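Local coordinates for laminin subunit ALPHA-1 (Mus musculus, PDB 2JD4), which forms part of the basement membrane protein laminin-111 and, through this LG4-5 domain pair, probably helps to attach it to cell surfaces, at residues Gln28-Val33 and Thr162-Ala167; Leu34-Ser39 and Gln177-Asp182; Ala197-Phe202 and Cys347-Arg352; Glu251-Lys256 and Ser337-Ala342. The protein carries 4 engineered substitutions. All blocks are in the same frame, centred on the assembly; numbering follows the deposited sequence.

Contact 1: Gln28-Val33 and Thr162-Ala167; sequences QNSHLV and THSIPA
Gln28 and Ser164 meet through their backbones: Ser164 N donates to Gln28 O at 3.0 Å, from above the carbonyl plane and not along a lone pair. The CA atoms of Gln28 and His163 are the nearest pair, 5.0 Å apart. A water lies 2.8 Å from both Gln28 O and Thr162 O, placed to donate to either. The Ser164 side chain continues the contact. Its OG stands opposite the backbone N (chi1 177°), which sets it 3.1 Å from Ser30 O. That hydroxyl also lies within bonding reach of Gly147 O, so the taker of its proton is not settled. It accepts from Gly25 N. The Gln28 chain bends at chi2 (-116°) and lays its amide beside His163, with NE2 3.7 Å from His163 CB. The amide and imidazole planes are only 6° apart, yet NE2 comes to the ring obliquely. His163 NE2 is bonded to Ser57 OG. The two segments thus join the lead-in to strand 31-35 with the loop that runs from strand 143-146 to strand 167-174. Strand 31-35 itself lies between strands 143-146 and 186-188 in one sheet of the first LG domain.

Contact 2: Leu34-Ser39 and Gln177-Asp182; sequences LPLQQS and QQLDKD. Engineered in segment 34-39: Gln37 (natural residue Asn).
Gln38 and Gln177 are brought together by their first torsions. In Gln38, CG sits between the backbone N and the carbonyl carbon (chi1 73°). In Gln177, CG swings away from the backbone N (chi1 160°). Both chains then run on extended and approach from opposite directions. Their amides stack with planes 25° apart, and Gln38 CG lies 3.2 Å from Gln177 OE1. Gln38 OE1 and Gln177 NE2 are close, but the angle is too poor for a hydrogen bond. A water donates to Gln177 OE1 at 2.7 Å and is also bonded to Ser39 OG. A leucine here would probably lose both the stack on the Gln38 amide and the acceptor for the water that bridges to Ser39 OG. The contact joins the two sheets of the laminin G β-sandwich, where the end of strand 31-35 and the segment that follows it pack on strand 177-178 and the loop after it. Leucine side chains meet across this junction. Leu179 CD2 touches Leu34 CD1 and Leu36 CD2, each at 4.0 Å. Leu34 CD2 rests against the backbone of Lys181, 4.1 Å from its CA. The Lys181 aliphatic chain passes Leu34 CD1, with CG at 4.2 Å, and its NZ bonds to Gly170 O.

Contact 3: Ala197-Phe202 and Cys347-Arg352; sequences AQEGTF and CVRNLR
Arg349 reaches back across the strand edge to grip the backbone of Glu199. Its CB lies 4.1 Å from Gly200 CA. The chain then bends at chi2 and chi3, which brings NE and NH2 to Glu199 O. NE makes a weak bond to Glu199 O. NH2 makes the better one, at 3.0 Å, with the oxygen at the edge of the guanidinium and 22° out of its plane. NH2 also touches Glu199 CB and forms a salt bridge with Glu382, while Trp285 gives the group a cation-pi contact. NH1 has a long, weak ion pair with Glu227. Beside this group, strands 201-204 and 347-353 run antiparallel. Thr201 and Val348 are a hydrogen-bonded pair, with Thr201 N to Val348 O at 3.0 Å and Val348 N to Thr201 O at 3.2 Å. Phe202 and Cys347 form the next, non-hydrogen-bonded pair. Cys347 SG, in the disulfide with Cys378, meets the Phe202 ring at its edge, 3.9 Å from CD1. Gly200 lies where the chain turns into the strand. Its phi of 147° leaves no room for a CB beside the carbonyl oxygen of Glu199, which suits a glycine. A water joins Glu199 OE2 to Asn350 N, and another joins Thr201 OG1 to Val348 O. Thr201 OG1 is also bonded to His376 N. In this second LG domain the incoming chain is therefore held by backbone strand pairing and by side-chain hydrogen bonds from Arg349. Glu199 O accepts from NH2 and, weakly, from NE, and the nearby Glu382 carboxylate probably helps to balance the positive charge.

Contact 4: Glu251-Lys256 and Ser337-Ala342; sequences EIVDGK and SLSSRA. Engineered in segment 337-342: Ser337 (natural residue Cys).
Glu251 and Val253 face Ser340 and its neighbours from the end of strand 247-253, while residues 337-342 form a loop without regular structure. The closest CA atoms are those of Glu251 and Leu338, 7.1 Å apart, so side chains bridge the gap. Beyond Val253 the chain reverses in a type I' turn to Lys256. Glu251 carries the contact. Its CG lies between the backbone N and the carbonyl carbon (chi1 42°), and the chain beyond CG is extended and places the carboxylate against the loop amides. OE1 accepts from Ser340 N at 2.8 Å on its syn lone pair. OE2 takes two donors on its syn side: Ser339 OG at 2.7 Å, tilted 20° from the carboxylate plane, and, more loosely, Ser339 N at 3.2 Å, tilted 29°. OE2 is also bonded to His260 NE2, so the buried carboxylate is well supplied with donors. Leu338 CD2 lies alongside the Glu251 chain, 3.7 Å from CG. An alanine here is likely to leave the Ser339 and Ser340 amides and the Ser339 hydroxyl without this acceptor, and the loop freer to move. Val253 CG2 adds an apolar touch on Ser340 CB at 4.1 Å. Ser340 OG accepts from Ala342 N, which shapes the loop into an ST turn. A strand carboxylate thus binds consecutive loop amides beside the hairpin of strands 247-253 and 256-262 of the second laminin G domain.

Contacts 1 and 2 belong to the first LG domain and contacts 3 and 4 to the second. Contacts 1 and 2 share strand 31-35 and touch where Leu32 CD1 meets Lys181 CE at 4.1 Å; their centres are about 18 Å apart. Contact 4 is nested inside the chain loop closed by contact 3, with centres about 20 Å apart and nearest atoms about 8 Å apart. Contacts 1 and 3 come within about 8 Å at their nearest atoms, across the two domains. Contacts 2 and 4 lie on opposite sides of the chain's centre, about 49 Å between centres. None of the four includes a magnesium ligand: those are Asp70, Leu87, Thr137 and Asp139 in one domain, and Asp246 and Asp319 in the other.

Contact 1: Gln28-Val33 and Thr162-Ala167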
loop_
_atom_site.group_PDB
_atom_site.type_symbol
_atom_site.label_atom_id
_atom_site.label_comp_id
_atom_site.label_asym_id
_atom_site.label_seq_id
_atom_site.Cartn_x
_atom_site.Cartn_y
_atom_site.Cartn_z
ATOM N N GLN A 28 -5.958 5.007 -2.992
ATOM C CA GLN A 28 -6.988 4.754 -1.989
ATOM C C GLN A 28 -8.351 4.524 -2.650
ATOM O O GLN A 28 -9.288 4.040 -2.005
ATOM C CB GLN A 28 -7.077 5.926 -0.997
ATOM C CG GLN A 28 -5.837 6.097 -0.126
ATOM C CD GLN A 28 -6.105 5.867 1.358
ATOM O OE1 GLN A 28 -6.824 6.636 2.003
ATOM N NE2 GLN A 28 -5.523 4.804 1.907
ATOM N N ASN A 29 -8.463 4.852 -3.933
ATOM C CA ASN A 29 -9.733 4.665 -4.641
ATOM C C ASN A 29 -9.695 3.758 -5.873
ATOM O O ASN A 29 -10.496 3.914 -6.796
ATOM C CB ASN A 29 -10.330 6.021 -5.015
ATOM C CG ASN A 29 -10.722 6.835 -3.795
ATOM O OD1 ASN A 29 -11.709 6.532 -3.111
ATOM N ND2 ASN A 29 -9.937 7.855 -3.500
ATOM N N SER A 30 -8.772 2.806 -5.891
ATOM C CA SER A 30 -8.710 1.866 -7.002
ATOM C C SER A 30 -9.964 0.998 -6.890
ATOM O O SER A 30 -10.274 0.508 -5.808
ATOM C CB SER A 30 -7.474 0.969 -6.888
ATOM O OG SER A 30 -6.285 1.734 -6.831
ATOM N N HIS A 31 -10.676 0.799 -7.992
ATOM C CA HIS A 31 -11.884 -0.024 -7.945
ATOM C C HIS A 31 -12.449 -0.324 -9.329
ATOM O O HIS A 31 -12.023 0.252 -10.329
ATOM C CB HIS A 31 -12.979 0.700 -7.148
ATOM C CG HIS A 31 -13.569 1.866 -7.881
ATOM N ND1 HIS A 31 -12.893 3.055 -8.057
ATOM C CD2 HIS A 31 -14.720 1.982 -8.585
ATOM C CE1 HIS A 31 -13.598 3.849 -8.843
ATOM N NE2 HIS A 31 -14.711 3.221 -9.178
ATOM N N LEU A 32 -13.418 -1.233 -9.357
ATOM C CA LEU A 32 -14.150 -1.597 -10.566
ATOM C C LEU A 32 -15.624 -1.500 -10.160
ATOM O O LEU A 32 -15.985 -1.875 -9.044
ATOM C CB LEU A 32 -13.872 -3.046 -10.994
ATOM C CG LEU A 32 -12.503 -3.478 -11.522
ATOM C CD1 LEU A 32 -12.561 -4.960 -11.885
ATOM C CD2 LEU A 32 -12.126 -2.646 -12.740
ATOM N N VAL A 33 -16.460 -0.977 -11.044
ATOM C CA VAL A 33 -17.891 -0.899 -10.786
ATOM C C VAL A 33 -18.483 -1.900 -11.769
ATOM O O VAL A 33 -18.417 -1.705 -12.984
ATOM C CB VAL A 33 -18.450 0.507 -11.058
ATOM C CG1 VAL A 33 -19.965 0.512 -10.860
ATOM C CG2 VAL A 33 -17.788 1.516 -10.117
ATOM N N THR A 162 -12.823 2.147 4.386
ATOM C CA THR A 162 -13.441 2.401 3.097
ATOM C C THR A 162 -12.414 2.626 1.987
ATOM O O THR A 162 -12.789 2.933 0.854
ATOM C CB THR A 162 -14.387 3.614 3.168
ATOM O OG1 THR A 162 -13.678 4.744 3.688
ATOM C CG2 THR A 162 -15.582 3.306 4.081
ATOM N N HIS A 163 -11.126 2.482 2.311
ATOM C CA HIS A 163 -10.070 2.641 1.306
ATOM C C HIS A 163 -9.918 1.338 0.523
ATOM O O HIS A 163 -10.372 0.285 0.964
ATOM C CB HIS A 163 -8.722 3.019 1.949
ATOM C CG HIS A 163 -8.291 2.105 3.053
ATOM N ND1 HIS A 163 -8.808 2.185 4.329
ATOM C CD2 HIS A 163 -7.403 1.083 3.072
ATOM C CE1 HIS A 163 -8.258 1.253 5.085
ATOM N NE2 HIS A 163 -7.401 0.570 4.347
ATOM N N SER A 164 -9.277 1.418 -0.638
ATOM C CA SER A 164 -9.067 0.253 -1.498
ATOM C C SER A 164 -8.115 -0.794 -0.913
ATOM O O SER A 164 -7.056 -0.461 -0.383
ATOM C CB SER A 164 -8.538 0.719 -2.856
ATOM O OG SER A 164 -8.255 -0.382 -3.689
ATOM N N ILE A 165 -8.503 -2.065 -1.014
ATOM C CA ILE A 165 -7.690 -3.171 -0.506
ATOM C C ILE A 165 -6.461 -3.413 -1.397
ATOM O O ILE A 165 -6.592 -3.535 -2.613
ATOM C CB ILE A 165 -8.530 -4.490 -0.440
ATOM C CG1 ILE A 165 -7.686 -5.650 0.096
ATOM C CG2 ILE A 165 -9.048 -4.857 -1.820
ATOM C CD1 ILE A 165 -7.515 -5.650 1.590
ATOM N N PRO A 166 -5.251 -3.461 -0.804
ATOM C CA PRO A 166 -4.039 -3.701 -1.597
ATOM C C PRO A 166 -3.953 -5.203 -1.832
ATOM O O PRO A 166 -3.320 -5.919 -1.058
ATOM C CB PRO A 166 -2.908 -3.213 -0.680
ATOM C CG PRO A 166 -3.599 -2.289 0.289
ATOM C CD PRO A 166 -4.890 -3.008 0.550
ATOM N N ALA A 167 -4.607 -5.683 -2.885
ATOM C CA ALA A 167 -4.603 -7.111 -3.173
ATOM C C ALA A 167 -4.984 -7.404 -4.615
ATOM O O ALA A 167 -5.525 -6.546 -5.312
ATOM C CB ALA A 167 -5.585 -7.832 -2.238
HETATM O O HOH W 1 -11.970 3.104 -1.785
#

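Contact 2: Leu34-Ser39 and Gln177-Asp182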
loop_
_atom_site.group_PDB
_atom_site.type_symbol
_atom_site.label_atom_id
_atom_site.label_comp_id
_atom_site.label_asym_id
_atom_site.label_seq_id
_atom_site.Cartn_x
_atom_site.Cartn_y
_atom_site.Cartn_z
ATOM N N LEU A 34 -19.029 -2.986 -11.236
ATOM C CA LEU A 34 -19.591 -4.050 -12.056
ATOM C C LEU A 34 -21.115 -4.112 -12.029
ATOM O O LEU A 34 -21.741 -3.975 -10.975
ATOM C CB LEU A 34 -19.027 -5.393 -11.596
ATOM C CG LEU A 34 -17.504 -5.521 -11.506
ATOM C CD1 LEU A 34 -17.148 -6.919 -11.024
ATOM C CD2 LEU A 34 -16.879 -5.260 -12.869
ATOM N N PRO A 35 -21.733 -4.337 -13.196
ATOM C CA PRO A 35 -23.193 -4.420 -13.298
ATOM C C PRO A 35 -23.718 -5.732 -12.725
ATOM O O PRO A 35 -23.063 -6.760 -12.841
ATOM C CB PRO A 35 -23.454 -4.353 -14.814
ATOM C CG PRO A 35 -22.117 -3.986 -15.434
ATOM C CD PRO A 35 -21.102 -4.565 -14.503
ATOM N N LEU A 36 -24.888 -5.686 -12.088
ATOM C CA LEU A 36 -25.536 -6.888 -11.564
ATOM C C LEU A 36 -26.846 -6.953 -12.347
ATOM O O LEU A 36 -27.721 -6.108 -12.158
ATOM C CB LEU A 36 -25.855 -6.758 -10.069
ATOM C CG LEU A 36 -24.714 -6.680 -9.053
ATOM C CD1 LEU A 36 -25.297 -6.575 -7.649
ATOM C CD2 LEU A 36 -23.824 -7.900 -9.178
ATOM N N GLN A 37 -26.993 -7.941 -13.223
ATOM C CA GLN A 37 -28.213 -8.026 -14.019
ATOM C C GLN A 37 -29.151 -9.189 -13.728
ATOM O O GLN A 37 -30.363 -8.997 -13.627
ATOM C CB GLN A 37 -27.871 -8.040 -15.512
ATOM C CG GLN A 37 -27.018 -6.874 -15.976
ATOM C CD GLN A 37 -25.553 -7.247 -16.122
ATOM O OE1 GLN A 37 -24.907 -7.683 -15.165
ATOM N NE2 GLN A 37 -25.020 -7.078 -17.330
ATOM N N GLN A 38 -28.611 -10.394 -13.593
ATOM C CA GLN A 38 -29.472 -11.549 -13.359
ATOM C C GLN A 38 -29.671 -11.914 -11.896
ATOM O O GLN A 38 -30.525 -12.741 -11.566
ATOM C CB GLN A 38 -28.933 -12.768 -14.109
ATOM C CG GLN A 38 -27.684 -13.378 -13.506
ATOM C CD GLN A 38 -27.309 -14.691 -14.168
ATOM O OE1 GLN A 38 -26.985 -14.732 -15.357
ATOM N NE2 GLN A 38 -27.360 -15.777 -13.399
ATOM N N SER A 39 -28.899 -11.289 -11.019
ATOM C CA SER A 39 -28.994 -11.588 -9.604
ATOM C C SER A 39 -30.168 -10.934 -8.889
ATOM O O SER A 39 -30.468 -9.765 -9.108
ATOM C CB SER A 39 -27.692 -11.186 -8.899
ATOM O OG SER A 39 -26.589 -11.929 -9.394
ATOM N N GLN A 177 -23.494 -16.935 -10.583
ATOM C CA GLN A 177 -23.102 -16.347 -11.864
ATOM C C GLN A 177 -21.742 -15.670 -11.791
ATOM O O GLN A 177 -21.472 -14.899 -10.874
ATOM C CB GLN A 177 -24.129 -15.309 -12.324
ATOM C CG GLN A 177 -23.575 -14.334 -13.369
ATOM C CD GLN A 177 -24.372 -13.044 -13.463
ATOM O OE1 GLN A 177 -24.823 -12.505 -12.451
ATOM N NE2 GLN A 177 -24.532 -12.533 -14.678
ATOM N N GLN A 178 -20.892 -15.946 -12.773
ATOM C CA GLN A 178 -19.575 -15.328 -12.813
ATOM C C GLN A 178 -19.724 -13.943 -13.449
ATOM O O GLN A 178 -20.278 -13.813 -14.536
ATOM C CB GLN A 178 -18.612 -16.200 -13.633
ATOM C CG GLN A 178 -17.222 -15.604 -13.822
ATOM C CD GLN A 178 -16.246 -16.583 -14.459
ATOM O OE1 GLN A 178 -15.156 -16.199 -14.887
ATOM N NE2 GLN A 178 -16.631 -17.856 -14.518
ATOM N N LEU A 179 -19.254 -12.906 -12.763
ATOM C CA LEU A 179 -19.343 -11.541 -13.285
ATOM C C LEU A 179 -18.246 -11.283 -14.320
ATOM O O LEU A 179 -17.122 -11.769 -14.183
ATOM C CB LEU A 179 -19.230 -10.531 -12.135
ATOM C CG LEU A 179 -20.510 -9.932 -11.528
ATOM C CD1 LEU A 179 -21.599 -10.980 -11.418
ATOM C CD2 LEU A 179 -20.192 -9.328 -10.164
ATOM N N ASP A 180 -18.566 -10.530 -15.368
ATOM C CA ASP A 180 -17.558 -10.244 -16.385
ATOM C C ASP A 180 -16.759 -9.028 -15.936
ATOM O O ASP A 180 -17.166 -7.900 -16.168
ATOM C CB ASP A 180 -18.211 -9.958 -17.739
ATOM C CG ASP A 180 -17.252 -10.167 -18.902
ATOM O OD1 ASP A 180 -16.059 -9.808 -18.770
ATOM O OD2 ASP A 180 -17.696 -10.687 -19.951
ATOM N N LYS A 181 -15.624 -9.263 -15.288
ATOM C CA LYS A 181 -14.792 -8.168 -14.799
ATOM C C LYS A 181 -14.153 -7.389 -15.933
ATOM O O LYS A 181 -13.647 -6.289 -15.720
ATOM C CB LYS A 181 -13.694 -8.697 -13.881
ATOM C CG LYS A 181 -14.205 -9.382 -12.632
ATOM C CD LYS A 181 -13.057 -10.009 -11.868
ATOM C CE LYS A 181 -12.135 -8.957 -11.294
ATOM N NZ LYS A 181 -10.821 -9.553 -10.915
ATOM N N ASP A 182 -14.183 -7.964 -17.132
ATOM C CA ASP A 182 -13.603 -7.330 -18.308
ATOM C C ASP A 182 -14.504 -6.249 -18.885
ATOM O O ASP A 182 -14.073 -5.471 -19.734
ATOM C CB ASP A 182 -13.322 -8.372 -19.395
ATOM C CG ASP A 182 -12.274 -9.378 -18.979
ATOM O OD1 ASP A 182 -11.157 -8.954 -18.615
ATOM O OD2 ASP A 182 -12.567 -10.594 -19.019
HETATM O O HOH W 2 -26.028 -10.327 -11.349
#

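Contact 3: Ala197-Phe202 and Cys347-Arg352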
loop_
_atom_site.group_PDB
_atom_site.type_symbol
_atom_site.label_atom_id
_atom_site.label_comp_id
_atom_site.label_asym_id
_atom_site.label_seq_id
_atom_site.Cartn_x
_atom_site.Cartn_y
_atom_site.Cartn_z
ATOM N N ALA A 197 4.476 -12.388 -6.260
ATOM C CA ALA A 197 4.715 -11.115 -5.585
ATOM C C ALA A 197 5.203 -11.291 -4.148
ATOM O O ALA A 197 5.093 -12.373 -3.566
ATOM C CB ALA A 197 3.438 -10.271 -5.594
ATOM N N GLN A 198 5.753 -10.213 -3.596
ATOM C CA GLN A 198 6.252 -10.198 -2.228
ATOM C C GLN A 198 5.798 -8.886 -1.598
ATOM O O GLN A 198 5.479 -7.938 -2.309
ATOM C CB GLN A 198 7.784 -10.310 -2.209
ATOM C CG GLN A 198 8.547 -9.216 -2.962
ATOM C CD GLN A 198 10.067 -9.420 -2.908
ATOM O OE1 GLN A 198 10.643 -9.569 -1.835
ATOM N NE2 GLN A 198 10.711 -9.426 -4.073
ATOM N N GLU A 199 5.749 -8.825 -0.273
ATOM C CA GLU A 199 5.306 -7.603 0.388
ATOM C C GLU A 199 6.187 -6.409 0.037
ATOM O O GLU A 199 7.411 -6.471 0.176
ATOM C CB GLU A 199 5.287 -7.784 1.904
ATOM C CG GLU A 199 4.818 -6.534 2.643
ATOM C CD GLU A 199 4.639 -6.762 4.128
ATOM O OE1 GLU A 199 5.022 -7.849 4.612
ATOM O OE2 GLU A 199 4.121 -5.852 4.808
ATOM N N GLY A 200 5.556 -5.324 -0.409
ATOM C CA GLY A 200 6.295 -4.123 -0.769
ATOM C C GLY A 200 5.727 -3.291 -1.910
ATOM O O GLY A 200 4.743 -3.663 -2.556
ATOM N N THR A 201 6.369 -2.149 -2.161
ATOM C CA THR A 201 5.962 -1.242 -3.222
ATOM C C THR A 201 7.053 -1.147 -4.283
ATOM O O THR A 201 8.201 -0.817 -3.974
ATOM C CB THR A 201 5.715 0.170 -2.673
ATOM O OG1 THR A 201 4.548 0.167 -1.845
ATOM C CG2 THR A 201 5.547 1.159 -3.808
ATOM N N PHE A 202 6.684 -1.409 -5.531
ATOM C CA PHE A 202 7.634 -1.356 -6.638
ATOM C C PHE A 202 7.831 0.056 -7.203
ATOM O O PHE A 202 6.862 0.794 -7.406
ATOM C CB PHE A 202 7.167 -2.275 -7.767
ATOM C CG PHE A 202 8.141 -2.374 -8.909
ATOM C CD1 PHE A 202 9.448 -2.802 -8.686
ATOM C CD2 PHE A 202 7.749 -2.054 -10.206
ATOM C CE1 PHE A 202 10.354 -2.912 -9.740
ATOM C CE2 PHE A 202 8.653 -2.161 -11.272
ATOM C CZ PHE A 202 9.954 -2.591 -11.035
ATOM N N CYS A 347 12.145 -2.205 -4.512
ATOM C CA CYS A 347 10.957 -2.120 -3.657
ATOM C C CYS A 347 11.306 -1.599 -2.262
ATOM O O CYS A 347 12.437 -1.756 -1.782
ATOM C CB CYS A 347 10.256 -3.492 -3.530
ATOM S SG CYS A 347 9.709 -4.256 -5.098
ATOM N N VAL A 348 10.321 -0.964 -1.629
ATOM C CA VAL A 348 10.453 -0.433 -0.276
ATOM C C VAL A 348 9.256 -0.951 0.535
ATOM O O VAL A 348 8.139 -1.021 0.024
ATOM C CB VAL A 348 10.437 1.109 -0.284
ATOM C CG1 VAL A 348 10.349 1.649 1.143
ATOM C CG2 VAL A 348 11.682 1.627 -0.987
ATOM N N ARG A 349 9.493 -1.315 1.792
ATOM C CA ARG A 349 8.434 -1.840 2.649
ATOM C C ARG A 349 8.599 -1.311 4.074
ATOM O O ARG A 349 9.694 -0.903 4.472
ATOM C CB ARG A 349 8.490 -3.374 2.659
ATOM C CG ARG A 349 9.123 -3.968 3.915
ATOM C CD ARG A 349 9.915 -5.255 3.672
ATOM N NE ARG A 349 9.204 -6.254 2.887
ATOM C CZ ARG A 349 9.610 -7.516 2.738
ATOM N NH1 ARG A 349 10.717 -7.942 3.330
ATOM N NH2 ARG A 349 8.917 -8.350 1.976
ATOM N N ASN A 350 7.506 -1.322 4.831
ATOM C CA ASN A 350 7.508 -0.869 6.220
ATOM C C ASN A 350 8.137 0.502 6.447
ATOM O O ASN A 350 8.999 0.666 7.315
ATOM C CB ASN A 350 8.208 -1.907 7.106
ATOM C CG ASN A 350 7.474 -3.237 7.135
ATOM O OD1 ASN A 350 6.255 -3.278 7.308
ATOM N ND2 ASN A 350 8.214 -4.333 6.972
ATOM N N LEU A 351 7.698 1.484 5.670
ATOM C CA LEU A 351 8.203 2.849 5.796
ATOM C C LEU A 351 7.488 3.528 6.964
ATOM O O LEU A 351 6.266 3.683 6.938
ATOM C CB LEU A 351 7.926 3.629 4.513
ATOM C CG LEU A 351 8.383 5.085 4.477
ATOM C CD1 LEU A 351 9.897 5.162 4.610
ATOM C CD2 LEU A 351 7.933 5.715 3.171
ATOM N N ARG A 352 8.246 3.949 7.972
ATOM C CA ARG A 352 7.645 4.582 9.143
ATOM C C ARG A 352 8.446 5.747 9.714
ATOM O O ARG A 352 9.667 5.795 9.603
ATOM C CB ARG A 352 7.435 3.529 10.232
ATOM C CG ARG A 352 8.731 2.839 10.646
ATOM C CD ARG A 352 8.552 1.349 10.953
ATOM N NE ARG A 352 7.851 1.092 12.208
ATOM C CZ ARG A 352 6.533 1.175 12.369
ATOM N NH1 ARG A 352 5.752 1.510 11.351
ATOM N NH2 ARG A 352 5.995 0.915 13.555
HETATM O O HOH W 3 5.082 -2.806 4.263
HETATM O O HOH W 4 5.177 -0.309 0.656
#

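Contact 4: Glu251-Lys256 and Ser337-Ala342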
loop_
_atom_site.group_PDB
_atom_site.type_symbol
_atom_site.label_atom_id
_atom_site.label_comp_id
_atom_site.label_asym_id
_atom_site.label_seq_id
_atom_site.Cartn_x
_atom_site.Cartn_y
_atom_site.Cartn_z
ATOM N N GLU A 251 19.589 8.803 0.574
ATOM C CA GLU A 251 19.829 8.340 -0.789
ATOM C C GLU A 251 20.942 7.306 -0.896
ATOM O O GLU A 251 21.782 7.177 -0.002
ATOM C CB GLU A 251 20.181 9.538 -1.685
ATOM C CG GLU A 251 21.129 10.530 -1.018
ATOM C CD GLU A 251 21.626 11.644 -1.942
ATOM O OE1 GLU A 251 20.920 12.021 -2.903
ATOM O OE2 GLU A 251 22.733 12.163 -1.683
ATOM N N ILE A 252 20.924 6.566 -2.002
ATOM C CA ILE A 252 21.932 5.553 -2.288
ATOM C C ILE A 252 22.760 6.100 -3.452
ATOM O O ILE A 252 22.228 6.343 -4.530
ATOM C CB ILE A 252 21.287 4.209 -2.730
ATOM C CG1 ILE A 252 20.391 3.659 -1.614
ATOM C CG2 ILE A 252 22.367 3.205 -3.072
ATOM C CD1 ILE A 252 19.730 2.331 -1.957
ATOM N N VAL A 253 24.051 6.311 -3.223
ATOM C CA VAL A 253 24.943 6.826 -4.259
ATOM C C VAL A 253 26.187 5.944 -4.343
ATOM O O VAL A 253 26.959 5.851 -3.389
ATOM C CB VAL A 253 25.373 8.282 -3.951
ATOM C CG1 VAL A 253 26.359 8.777 -5.004
ATOM C CG2 VAL A 253 24.147 9.185 -3.911
ATOM N N ASP A 254 26.360 5.289 -5.486
ATOM C CA ASP A 254 27.498 4.407 -5.723
ATOM C C ASP A 254 27.632 3.287 -4.697
ATOM O O ASP A 254 28.736 2.982 -4.239
ATOM C CB ASP A 254 28.794 5.220 -5.771
ATOM C CG ASP A 254 28.799 6.239 -6.892
ATOM O OD1 ASP A 254 28.483 5.860 -8.042
ATOM O OD2 ASP A 254 29.121 7.416 -6.626
ATOM N N GLY A 255 26.509 2.674 -4.340
ATOM C CA GLY A 255 26.539 1.579 -3.388
ATOM C C GLY A 255 26.563 1.956 -1.919
ATOM O O GLY A 255 26.537 1.079 -1.058
ATOM N N LYS A 256 26.616 3.248 -1.617
ATOM C CA LYS A 256 26.630 3.696 -0.227
ATOM C C LYS A 256 25.339 4.425 0.130
ATOM O O LYS A 256 24.679 4.989 -0.738
ATOM C CB LYS A 256 27.818 4.633 0.014
ATOM C CG LYS A 256 29.172 3.943 -0.044
ATOM C CD LYS A 256 30.197 4.783 -0.787
ATOM C CE LYS A 256 30.354 6.163 -0.175
ATOM N NZ LYS A 256 31.376 6.957 -0.914
ATOM N N SER A 337 18.850 18.802 0.713
ATOM C CA SER A 337 19.682 17.795 1.368
ATOM C C SER A 337 19.744 16.459 0.615
ATOM O O SER A 337 19.714 15.382 1.212
ATOM C CB SER A 337 19.233 17.588 2.815
ATOM O OG SER A 337 19.534 18.743 3.592
ATOM N N LEU A 338 19.828 16.554 -0.708
ATOM C CA LEU A 338 19.958 15.398 -1.591
ATOM C C LEU A 338 20.953 15.784 -2.684
ATOM O O LEU A 338 20.779 16.800 -3.350
ATOM C CB LEU A 338 18.608 15.022 -2.227
ATOM C CG LEU A 338 17.644 14.204 -1.358
ATOM C CD1 LEU A 338 16.341 13.950 -2.114
ATOM C CD2 LEU A 338 18.304 12.875 -0.976
ATOM N N SER A 339 22.008 14.996 -2.857
ATOM C CA SER A 339 22.984 15.298 -3.902
ATOM C C SER A 339 22.562 14.653 -5.223
ATOM O O SER A 339 22.872 15.160 -6.309
ATOM C CB SER A 339 24.384 14.805 -3.500
ATOM O OG SER A 339 24.427 13.396 -3.344
ATOM N N SER A 340 21.838 13.543 -5.129
ATOM C CA SER A 340 21.382 12.826 -6.312
ATOM C C SER A 340 19.979 13.216 -6.748
ATOM O O SER A 340 19.184 13.733 -5.960
ATOM C CB SER A 340 21.419 11.313 -6.072
ATOM O OG SER A 340 20.858 10.624 -7.182
ATOM N N ARG A 341 19.689 12.922 -8.010
ATOM C CA ARG A 341 18.411 13.217 -8.640
ATOM C C ARG A 341 17.856 11.942 -9.304
ATOM O O ARG A 341 16.772 11.950 -9.891
ATOM C CB ARG A 341 18.648 14.309 -9.687
ATOM C CG ARG A 341 17.429 14.964 -10.267
ATOM C CD ARG A 341 17.847 16.111 -11.189
ATOM N NE ARG A 341 18.440 17.241 -10.470
ATOM C CZ ARG A 341 17.740 18.189 -9.848
ATOM N NH1 ARG A 341 16.417 18.148 -9.845
ATOM N NH2 ARG A 341 18.360 19.191 -9.240
ATOM N N ALA A 342 18.605 10.847 -9.195
ATOM C CA ALA A 342 18.229 9.570 -9.801
ATOM C C ALA A 342 17.087 8.855 -9.076
ATOM O O ALA A 342 17.160 8.642 -7.872
ATOM C CB ALA A 342 19.454 8.657 -9.864
#